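Local structure of HTH-type transcriptional repressor PhnF (Mycobacterium smegmatis, 3F8M) at residues Y89-A100 / L135-G143; G101-D109 / L157-S166. The protein binds DNA and represses the phnDCE operon, which serves phosphate uptake, when phosphate is available to the cell. One frame throughout, in Å; residues are numbered along the deposited sequence.

Contact 1 of 2, residues Y89-A100 / L135-G143; sequences YTEAAKAQGLSA and LTTDGVRVG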
loop_
_atom_site.group_PDB
_atom_site.type_symbol
_atom_site.label_atom_id
_atom_site.label_comp_id
_atom_site.label_asym_id
_atom_site.label_seq_id
_atom_site.Cartn_x
_atom_site.Cartn_y
_atom_site.Cartn_z
ATOM N N TYR A 89 8.766 -12.182 -4.435
ATOM C CA TYR A 89 8.017 -11.656 -5.559
ATOM C C TYR A 89 7.645 -12.797 -6.533
ATOM O O TYR A 89 6.479 -12.938 -6.939
ATOM C CB TYR A 89 8.866 -10.573 -6.243
ATOM C CG TYR A 89 8.375 -10.165 -7.610
ATOM C CD1 TYR A 89 7.185 -9.441 -7.741
ATOM C CD2 TYR A 89 9.084 -10.512 -8.767
ATOM C CE1 TYR A 89 6.725 -9.047 -8.989
ATOM C CE2 TYR A 89 8.619 -10.131 -10.036
ATOM C CZ TYR A 89 7.429 -9.411 -10.125
ATOM O OH TYR A 89 6.938 -9.032 -11.360
ATOM N N THR A 90 8.630 -13.632 -6.879
ATOM C CA THR A 90 8.383 -14.759 -7.812
ATOM C C THR A 90 7.435 -15.795 -7.216
ATOM O O THR A 90 6.602 -16.360 -7.945
ATOM C CB THR A 90 9.674 -15.451 -8.272
ATOM O OG1 THR A 90 10.535 -15.622 -7.142
ATOM C CG2 THR A 90 10.365 -14.634 -9.317
ATOM N N GLU A 91 7.543 -16.033 -5.906
ATOM C CA GLU A 91 6.628 -16.963 -5.231
ATOM C C GLU A 91 5.193 -16.445 -5.285
ATOM O O GLU A 91 4.262 -17.230 -5.470
ATOM C CB GLU A 91 7.021 -17.214 -3.767
ATOM C CG GLU A 91 8.378 -17.853 -3.579
ATOM C CD GLU A 91 8.426 -18.825 -2.396
ATOM O OE1 GLU A 91 7.548 -18.755 -1.487
ATOM O OE2 GLU A 91 9.353 -19.671 -2.385
ATOM N N ALA A 92 5.015 -15.127 -5.110
ATOM C CA ALA A 92 3.671 -14.547 -5.129
ATOM C C ALA A 92 3.075 -14.769 -6.510
ATOM O O ALA A 92 1.929 -15.172 -6.612
ATOM C CB ALA A 92 3.686 -13.065 -4.778
ATOM N N ALA A 93 3.865 -14.515 -7.557
ATOM C CA ALA A 93 3.388 -14.651 -8.940
ATOM C C ALA A 93 3.112 -16.120 -9.286
ATOM O O ALA A 93 2.085 -16.407 -9.908
ATOM C CB ALA A 93 4.364 -14.028 -9.932
ATOM N N LYS A 94 4.019 -17.019 -8.881
ATOM C CA LYS A 94 3.820 -18.481 -8.983
ATOM C C LYS A 94 2.462 -18.921 -8.454
ATOM O O LYS A 94 1.713 -19.596 -9.169
ATOM C CB LYS A 94 4.910 -19.249 -8.234
ATOM C CG LYS A 94 6.085 -19.735 -9.101
ATOM N N ALA A 95 2.163 -18.535 -7.214
ATOM C CA ALA A 95 0.852 -18.756 -6.565
ATOM C C ALA A 95 -0.383 -18.395 -7.402
ATOM O O ALA A 95 -1.471 -18.954 -7.175
ATOM C CB ALA A 95 0.795 -18.043 -5.225
ATOM N N GLN A 96 -0.221 -17.476 -8.355
ATOM C CA GLN A 96 -1.322 -17.033 -9.221
ATOM C C GLN A 96 -1.195 -17.630 -10.617
ATOM O O GLN A 96 -1.978 -17.294 -11.509
ATOM C CB GLN A 96 -1.358 -15.498 -9.355
ATOM C CG GLN A 96 -1.939 -14.716 -8.175
ATOM C CD GLN A 96 -1.624 -13.217 -8.288
ATOM O OE1 GLN A 96 -0.549 -12.763 -7.867
ATOM N NE2 GLN A 96 -2.551 -12.447 -8.881
ATOM N N GLY A 97 -0.193 -18.489 -10.814
ATOM C CA GLY A 97 0.053 -19.091 -12.130
ATOM C C GLY A 97 0.588 -18.086 -13.136
ATOM O O GLY A 97 0.281 -18.176 -14.328
ATOM N N LEU A 98 1.402 -17.141 -12.650
ATOM C CA LEU A 98 1.957 -16.038 -13.443
ATOM C C LEU A 98 3.492 -16.137 -13.506
ATOM O O LEU A 98 4.110 -16.496 -12.514
ATOM C CB LEU A 98 1.578 -14.686 -12.805
ATOM C CG LEU A 98 0.096 -14.289 -12.695
ATOM C CD1 LEU A 98 -0.100 -13.033 -11.809
ATOM C CD2 LEU A 98 -0.515 -14.074 -14.099
ATOM N N SER A 99 4.089 -15.762 -14.643
ATOM C CA SER A 99 5.540 -15.918 -14.887
ATOM C C SER A 99 6.417 -14.683 -14.601
ATOM O O SER A 99 6.619 -13.812 -15.482
ATOM C CB SER A 99 5.761 -16.296 -16.337
ATOM O OG SER A 99 5.363 -15.209 -17.145
ATOM N N ALA A 100 6.999 -14.636 -13.417
ATOM C CA ALA A 100 7.735 -13.450 -12.997
ATOM C C ALA A 100 9.244 -13.609 -13.166
ATOM O O ALA A 100 9.766 -14.719 -13.089
ATOM C CB ALA A 100 7.414 -13.142 -11.557
ATOM N N LEU A 135 11.827 -5.814 -12.154
ATOM C CA LEU A 135 10.973 -6.977 -11.974
ATOM C C LEU A 135 10.008 -7.022 -13.171
ATOM O O LEU A 135 9.545 -5.970 -13.632
ATOM C CB LEU A 135 10.186 -6.793 -10.677
ATOM C CG LEU A 135 10.988 -6.656 -9.356
ATOM C CD1 LEU A 135 10.120 -6.644 -8.074
ATOM C CD2 LEU A 135 12.118 -7.705 -9.213
ATOM N N THR A 136 9.705 -8.230 -13.642
ATOM C CA THR A 136 8.895 -8.402 -14.870
ATOM C C THR A 136 7.867 -9.484 -14.619
ATOM O O THR A 136 8.035 -10.335 -13.742
ATOM C CB THR A 136 9.740 -8.900 -16.053
ATOM O OG1 THR A 136 10.308 -10.196 -15.716
ATOM C CG2 THR A 136 10.856 -7.942 -16.322
ATOM N N THR A 137 6.778 -9.415 -15.361
ATOM C CA THR A 137 5.835 -10.526 -15.418
ATOM C C THR A 137 5.275 -10.622 -16.830
ATOM O O THR A 137 4.883 -9.613 -17.397
ATOM C CB THR A 137 4.688 -10.363 -14.407
ATOM O OG1 THR A 137 3.796 -11.472 -14.501
ATOM C CG2 THR A 137 3.919 -9.086 -14.632
ATOM N N ASP A 138 5.251 -11.829 -17.399
ATOM C CA ASP A 138 4.591 -12.042 -18.692
ATOM C C ASP A 138 5.078 -11.089 -19.765
ATOM O O ASP A 138 4.266 -10.498 -20.535
ATOM C CB ASP A 138 3.090 -11.887 -18.493
ATOM C CG ASP A 138 2.534 -12.949 -17.598
ATOM O OD1 ASP A 138 3.343 -13.807 -17.160
ATOM O OD2 ASP A 138 1.303 -12.947 -17.336
ATOM N N GLY A 139 6.403 -10.898 -19.818
ATOM C CA GLY A 139 6.975 -9.979 -20.783
ATOM C C GLY A 139 6.852 -8.473 -20.533
ATOM O O GLY A 139 7.257 -7.669 -21.407
ATOM N N VAL A 140 6.275 -8.040 -19.407
ATOM C CA VAL A 140 6.138 -6.600 -19.186
ATOM C C VAL A 140 6.779 -6.162 -17.862
ATOM O O VAL A 140 6.835 -6.932 -16.906
ATOM C CB VAL A 140 4.677 -6.087 -19.301
ATOM C CG1 VAL A 140 4.089 -6.456 -20.682
ATOM C CG2 VAL A 140 3.832 -6.604 -18.157
ATOM N N ARG A 141 7.231 -4.904 -17.831
ATOM C CA ARG A 141 7.945 -4.389 -16.668
ATOM C C ARG A 141 6.952 -4.061 -15.557
ATOM O O ARG A 141 5.892 -3.452 -15.816
ATOM C CB ARG A 141 8.785 -3.171 -17.066
ATOM C CG ARG A 141 9.705 -3.406 -18.276
ATOM C CD ARG A 141 10.686 -4.557 -17.998
ATOM N NE ARG A 141 11.674 -4.729 -19.064
ATOM C CZ ARG A 141 11.923 -5.873 -19.703
ATOM N NH1 ARG A 141 11.273 -6.995 -19.391
ATOM N NH2 ARG A 141 12.845 -5.896 -20.658
ATOM N N VAL A 142 7.309 -4.462 -14.321
ATOM C CA VAL A 142 6.471 -4.281 -13.136
ATOM C C VAL A 142 7.061 -3.251 -12.175
ATOM O O VAL A 142 6.338 -2.389 -11.649
ATOM C CB VAL A 142 6.231 -5.610 -12.411
ATOM C CG1 VAL A 142 5.596 -5.423 -11.045
ATOM C CG2 VAL A 142 5.376 -6.520 -13.310
ATOM N N GLY A 143 8.369 -3.277 -11.983
ATOM C CA GLY A 143 8.906 -2.418 -10.916
ATOM C C GLY A 143 10.418 -2.356 -10.931
ATOM O O GLY A 143 11.061 -3.141 -11.589
HETATM O O HOH W 1 8.769 -12.548 -16.775
#
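Tyr89 lays its ring against Leu135, and its OH reaches the backbone beyond. CG stands anti to the backbone N (chi1 166°), which sends the ring from helix 89-94 toward the strands. Leu135 CD1 sits over the centre of one ring face, 3.9 Å from the centroid, in a CH-pi contact. The OH gives a weak hydrogen bond to Thr136 O, which lies at the ring edge near its plane. Val142 adds both methyls near the hydroxyl, with CG2 3.5 Å from Tyr89 OH. Val142 and Gly143 face Leu135 in a classic beta bulge. Gly97, with positive phi, closes a Schellman motif: Leu98 N bonds Ala93 O and Gly97 N bonds Lys94 O. Ala93 O also takes Gln96 N, from the opposite face of its plane. The chain turns into strand 100-111, outermost within this chain in the antiparallel sheet of the UTRA domain, beside the hairpin whose type I' turn runs from Thr137 to Val140. Leu98 CD2 lies 3.9 Å from Asp138 OD2. The backbone N and O of Ser99 both bond Asp138. Asp138 OD1 accepts from Ser99 N at 3.3 Å, on the syn side and 18° out of the carboxylate plane. Ser99 OG approaches the same oxygen at a doubtfully short distance. Asp138 N gives a nearly straight bond to Ser99 O, 3.1 Å long. A water also donates to Ser99 O and bonds Thr136 OG1. Ala100 pairs with Thr137 as an antiparallel non-hydrogen-bonded pair, CA to CA 4.2 Å. Ala100 CA also makes a CA-H...O contact of 3.2 Å to Thr136 O.

Contact 2 of 2, residues G101-D109 / L157-S166; sequences GRILVAWSD and LRETFDHEAS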
loop_
_atom_site.group_PDB
_atom_site.type_symbol
_atom_site.label_atom_id
_atom_site.label_comp_id
_atom_site.label_asym_id
_atom_site.label_seq_id
_atom_site.Cartn_x
_atom_site.Cartn_y
_atom_site.Cartn_z
ATOM N N GLY A 101 9.940 -12.498 -13.410
ATOM C CA GLY A 101 11.407 -12.546 -13.436
ATOM C C GLY A 101 12.061 -11.283 -12.931
ATOM O O GLY A 101 11.381 -10.327 -12.573
ATOM N N ARG A 102 13.388 -11.293 -12.941
ATOM C CA ARG A 102 14.186 -10.126 -12.562
ATOM C C ARG A 102 15.305 -9.942 -13.556
ATOM O O ARG A 102 15.925 -10.932 -14.014
ATOM C CB ARG A 102 14.809 -10.310 -11.184
ATOM C CG ARG A 102 13.822 -10.640 -10.064
ATOM C CD ARG A 102 14.570 -10.954 -8.775
ATOM N NE ARG A 102 13.732 -11.441 -7.655
ATOM C CZ ARG A 102 13.433 -12.717 -7.448
ATOM N NH1 ARG A 102 13.890 -13.659 -8.286
ATOM N NH2 ARG A 102 12.699 -13.052 -6.387
ATOM N N ILE A 103 15.601 -8.689 -13.856
ATOM C CA ILE A 103 16.692 -8.345 -14.771
ATOM C C ILE A 103 17.659 -7.386 -14.081
ATOM O O ILE A 103 17.242 -6.400 -13.476
ATOM C CB ILE A 103 16.137 -7.661 -16.038
ATOM C CG1 ILE A 103 15.315 -8.692 -16.840
ATOM C CG2 ILE A 103 17.285 -7.086 -16.898
ATOM C CD1 ILE A 103 14.339 -8.036 -17.841
ATOM N N LEU A 104 18.955 -7.687 -14.168
ATOM C CA LEU A 104 19.965 -6.829 -13.575
ATOM C C LEU A 104 19.945 -5.508 -14.329
ATOM O O LEU A 104 20.080 -5.484 -15.562
ATOM C CB LEU A 104 21.365 -7.481 -13.737
ATOM C CG LEU A 104 22.542 -6.577 -13.290
ATOM C CD1 LEU A 104 22.417 -6.225 -11.780
ATOM C CD2 LEU A 104 23.913 -7.253 -13.629
ATOM N N VAL A 105 19.798 -4.406 -13.614
ATOM C CA VAL A 105 20.080 -3.094 -14.172
ATOM C C VAL A 105 21.576 -2.771 -13.968
ATOM O O VAL A 105 22.346 -2.590 -14.943
ATOM C CB VAL A 105 19.186 -2.037 -13.499
ATOM C CG1 VAL A 105 19.528 -0.617 -13.935
ATOM C CG2 VAL A 105 17.744 -2.332 -13.778
ATOM N N ALA A 106 22.005 -2.721 -12.710
ATOM C CA ALA A 106 23.431 -2.455 -12.433
ATOM C C ALA A 106 23.763 -2.737 -10.973
ATOM O O ALA A 106 22.912 -2.590 -10.089
ATOM C CB ALA A 106 23.750 -1.020 -12.754
ATOM N N TRP A 107 25.019 -3.131 -10.737
ATOM C CA TRP A 107 25.608 -3.047 -9.425
ATOM C C TRP A 107 26.333 -1.691 -9.384
ATOM O O TRP A 107 26.937 -1.286 -10.384
ATOM C CB TRP A 107 26.640 -4.166 -9.216
ATOM C CG TRP A 107 26.108 -5.603 -9.159
ATOM C CD1 TRP A 107 26.087 -6.508 -10.169
ATOM C CD2 TRP A 107 25.607 -6.268 -8.005
ATOM N NE1 TRP A 107 25.575 -7.704 -9.725
ATOM C CE2 TRP A 107 25.249 -7.584 -8.402
ATOM C CE3 TRP A 107 25.390 -5.872 -6.671
ATOM C CZ2 TRP A 107 24.722 -8.527 -7.515
ATOM C CZ3 TRP A 107 24.848 -6.816 -5.767
ATOM C CH2 TRP A 107 24.534 -8.143 -6.203
ATOM N N SER A 108 26.248 -1.001 -8.249
ATOM C CA SER A 108 26.963 0.268 -8.013
ATOM C C SER A 108 27.705 0.180 -6.682
ATOM O O SER A 108 27.211 -0.404 -5.717
ATOM C CB SER A 108 26.039 1.487 -7.984
ATOM O OG SER A 108 25.348 1.612 -9.217
ATOM N N ASP A 109 28.903 0.775 -6.641
ATOM C CA ASP A 109 29.686 0.837 -5.423
ATOM C C ASP A 109 29.645 2.276 -4.956
ATOM O O ASP A 109 30.026 3.186 -5.683
ATOM C CB ASP A 109 31.144 0.400 -5.690
ATOM C CG ASP A 109 31.259 -1.049 -6.153
ATOM O OD1 ASP A 109 31.145 -1.963 -5.308
ATOM O OD2 ASP A 109 31.546 -1.274 -7.354
ATOM N N LEU A 157 29.537 -11.222 -2.705
ATOM C CA LEU A 157 28.136 -11.252 -3.167
ATOM C C LEU A 157 28.004 -11.255 -4.669
ATOM O O LEU A 157 27.250 -12.047 -5.213
ATOM C CB LEU A 157 27.291 -10.112 -2.586
ATOM C CG LEU A 157 25.807 -10.297 -2.945
ATOM C CD1 LEU A 157 25.266 -11.550 -2.258
ATOM C CD2 LEU A 157 25.033 -9.055 -2.525
ATOM N N ARG A 158 28.703 -10.371 -5.358
ATOM C CA ARG A 158 28.667 -10.430 -6.834
ATOM C C ARG A 158 29.101 -11.760 -7.451
ATOM O O ARG A 158 28.625 -12.125 -8.536
ATOM C CB ARG A 158 29.431 -9.281 -7.441
ATOM C CG ARG A 158 28.619 -8.027 -7.346
ATOM C CD ARG A 158 29.360 -6.854 -7.842
ATOM N NE ARG A 158 30.048 -6.225 -6.723
ATOM C CZ ARG A 158 30.583 -5.010 -6.750
ATOM N NH1 ARG A 158 30.520 -4.258 -7.851
ATOM N NH2 ARG A 158 31.190 -4.556 -5.660
ATOM N N GLU A 159 29.973 -12.486 -6.749
ATOM C CA GLU A 159 30.460 -13.811 -7.165
ATOM C C GLU A 159 29.466 -14.920 -6.854
ATOM O O GLU A 159 29.183 -15.763 -7.689
ATOM C CB GLU A 159 31.761 -14.174 -6.427
ATOM C CG GLU A 159 32.996 -13.384 -6.797
ATOM C CD GLU A 159 34.247 -13.918 -6.109
ATOM O OE1 GLU A 159 34.775 -13.201 -5.218
ATOM O OE2 GLU A 159 34.681 -15.054 -6.436
ATOM N N THR A 160 28.956 -14.952 -5.622
ATOM C CA THR A 160 28.088 -16.023 -5.207
ATOM C C THR A 160 26.631 -15.842 -5.669
ATOM O O THR A 160 25.872 -16.829 -5.711
ATOM C CB THR A 160 28.077 -16.202 -3.696
ATOM O OG1 THR A 160 27.274 -15.172 -3.081
ATOM C CG2 THR A 160 29.514 -16.217 -3.119
ATOM N N PHE A 161 26.252 -14.599 -6.007
ATOM C CA PHE A 161 24.825 -14.276 -6.267
ATOM C C PHE A 161 24.328 -14.429 -7.709
ATOM O O PHE A 161 24.810 -13.760 -8.612
ATOM C CB PHE A 161 24.478 -12.858 -5.787
ATOM C CG PHE A 161 23.012 -12.566 -5.816
ATOM C CD1 PHE A 161 22.097 -13.532 -5.363
ATOM C CD2 PHE A 161 22.537 -11.326 -6.300
ATOM C CE1 PHE A 161 20.722 -13.272 -5.386
ATOM C CE2 PHE A 161 21.147 -11.060 -6.319
ATOM C CZ PHE A 161 20.252 -12.053 -5.868
ATOM N N ASP A 162 23.287 -15.229 -7.897
ATOM C CA ASP A 162 22.602 -15.246 -9.215
ATOM C C ASP A 162 21.654 -14.030 -9.227
ATOM O O ASP A 162 20.632 -14.002 -8.526
ATOM C CB ASP A 162 21.860 -16.558 -9.403
ATOM C CG ASP A 162 20.896 -16.544 -10.601
ATOM O OD1 ASP A 162 20.883 -15.577 -11.374
ATOM O OD2 ASP A 162 20.159 -17.542 -10.757
ATOM N N HIS A 163 22.036 -13.011 -9.983
ATOM C CA HIS A 163 21.299 -11.733 -9.991
ATOM C C HIS A 163 19.835 -11.815 -10.498
ATOM O O HIS A 163 19.055 -10.901 -10.297
ATOM C CB HIS A 163 22.116 -10.640 -10.691
ATOM C CG HIS A 163 22.396 -10.893 -12.147
ATOM N ND1 HIS A 163 21.406 -10.904 -13.108
ATOM C CD2 HIS A 163 23.562 -11.069 -12.813
ATOM C CE1 HIS A 163 21.948 -11.108 -14.300
ATOM N NE2 HIS A 163 23.255 -11.214 -14.146
ATOM N N GLU A 164 19.443 -12.941 -11.079
ATOM C CA GLU A 164 18.037 -13.160 -11.414
ATOM C C GLU A 164 17.228 -13.806 -10.297
ATOM O O GLU A 164 15.993 -13.878 -10.388
ATOM C CB GLU A 164 17.919 -13.973 -12.704
ATOM C CG GLU A 164 18.738 -13.352 -13.816
ATOM C CD GLU A 164 18.290 -13.789 -15.191
ATOM O OE1 GLU A 164 17.967 -14.979 -15.366
ATOM O OE2 GLU A 164 18.269 -12.917 -16.085
ATOM N N ALA A 165 17.912 -14.213 -9.226
ATOM C CA ALA A 165 17.312 -14.988 -8.158
ATOM C C ALA A 165 16.925 -14.136 -6.950
ATOM O O ALA A 165 17.130 -12.924 -6.937
ATOM C CB ALA A 165 18.282 -16.122 -7.742
ATOM N N SER A 166 16.348 -14.761 -5.933
ATOM C CA SER A 166 15.947 -13.999 -4.740
ATOM C C SER A 166 17.191 -13.600 -3.923
ATOM O O SER A 166 17.967 -14.457 -3.491
ATOM C CB SER A 166 14.977 -14.823 -3.879
ATOM O OG SER A 166 14.957 -14.331 -2.559
HETATM O O HOH W 2 14.220 -14.078 -12.612
HETATM O O HOH W 3 19.674 -9.845 -15.928
#
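The backbones of 101-109 and 157-166 come closest at Arg102 and Glu164, 5.0 Å between their CA atoms, and stand 8.4 Å apart at the CA atoms of Trp107 and Arg158. The first segment belongs to strand 100-111, outermost within this chain in the antiparallel sheet of the UTRA domain. The second is a short helix and a loop lying across one face of that strand. Arg102 extends from CG to NE and brings NH1 to Glu164 O at 3.0 Å, nearly in the guanidinium plane. Ala165 O and Ser166 N lie over one face of the same group. A water joins Arg102 N to Glu164 O, so this carbonyl accepts from both the side chain and the water. The loop is shaped by an Asx turn, in which Asp162 OD1 accepts from Glu164 N. Leu104 CB rests over one face of the His163 ring, 3.8 Å from its centroid. Farther along the strand, Trp107 meets helix 157-160 and the loop after it. Arg158 CG lies over the centre of the indole face, 3.5 Å from Trp107 CD2. At the far end of the indole, Phe161 CD2 comes near the ring plane, 3.8 Å from Trp107 CZ2, and Leu157 CD2 touches Trp107 CH2. The Arg158 chain bends at chi3 (-92°), which carries its guanidinium past the indole to Asp109. There the two groups form an end-on salt bridge with planes 40° apart. Arg158 NH1 meets Asp109 OD2 at 3.2 Å, and Arg158 NH2 meets the syn lone pair of Asp109 OD1 at 2.6 Å.

In the fold
From the N terminus, the chain passes the winged helix-turn-helix region before it reaches helix 89-94. After a short turn, the chain enters strand 100-111, so the first segments of both contacts follow one another. Strand 127-137 then returns beside strand 100-111, and contact 1 closes its loop at the hairpin to strand 140-150. The chain runs on through 140-150 to helix 157-160, where contact 2 closes a second loop. The two loops cross rather than nest. Their centres lie about 17 Å apart, and Leu135 packs on Arg102 between them. Contact 1 ties the helix to the hairpin end of the sheet; contact 2 ties strand 100-111 to helix 157-160 and its loop.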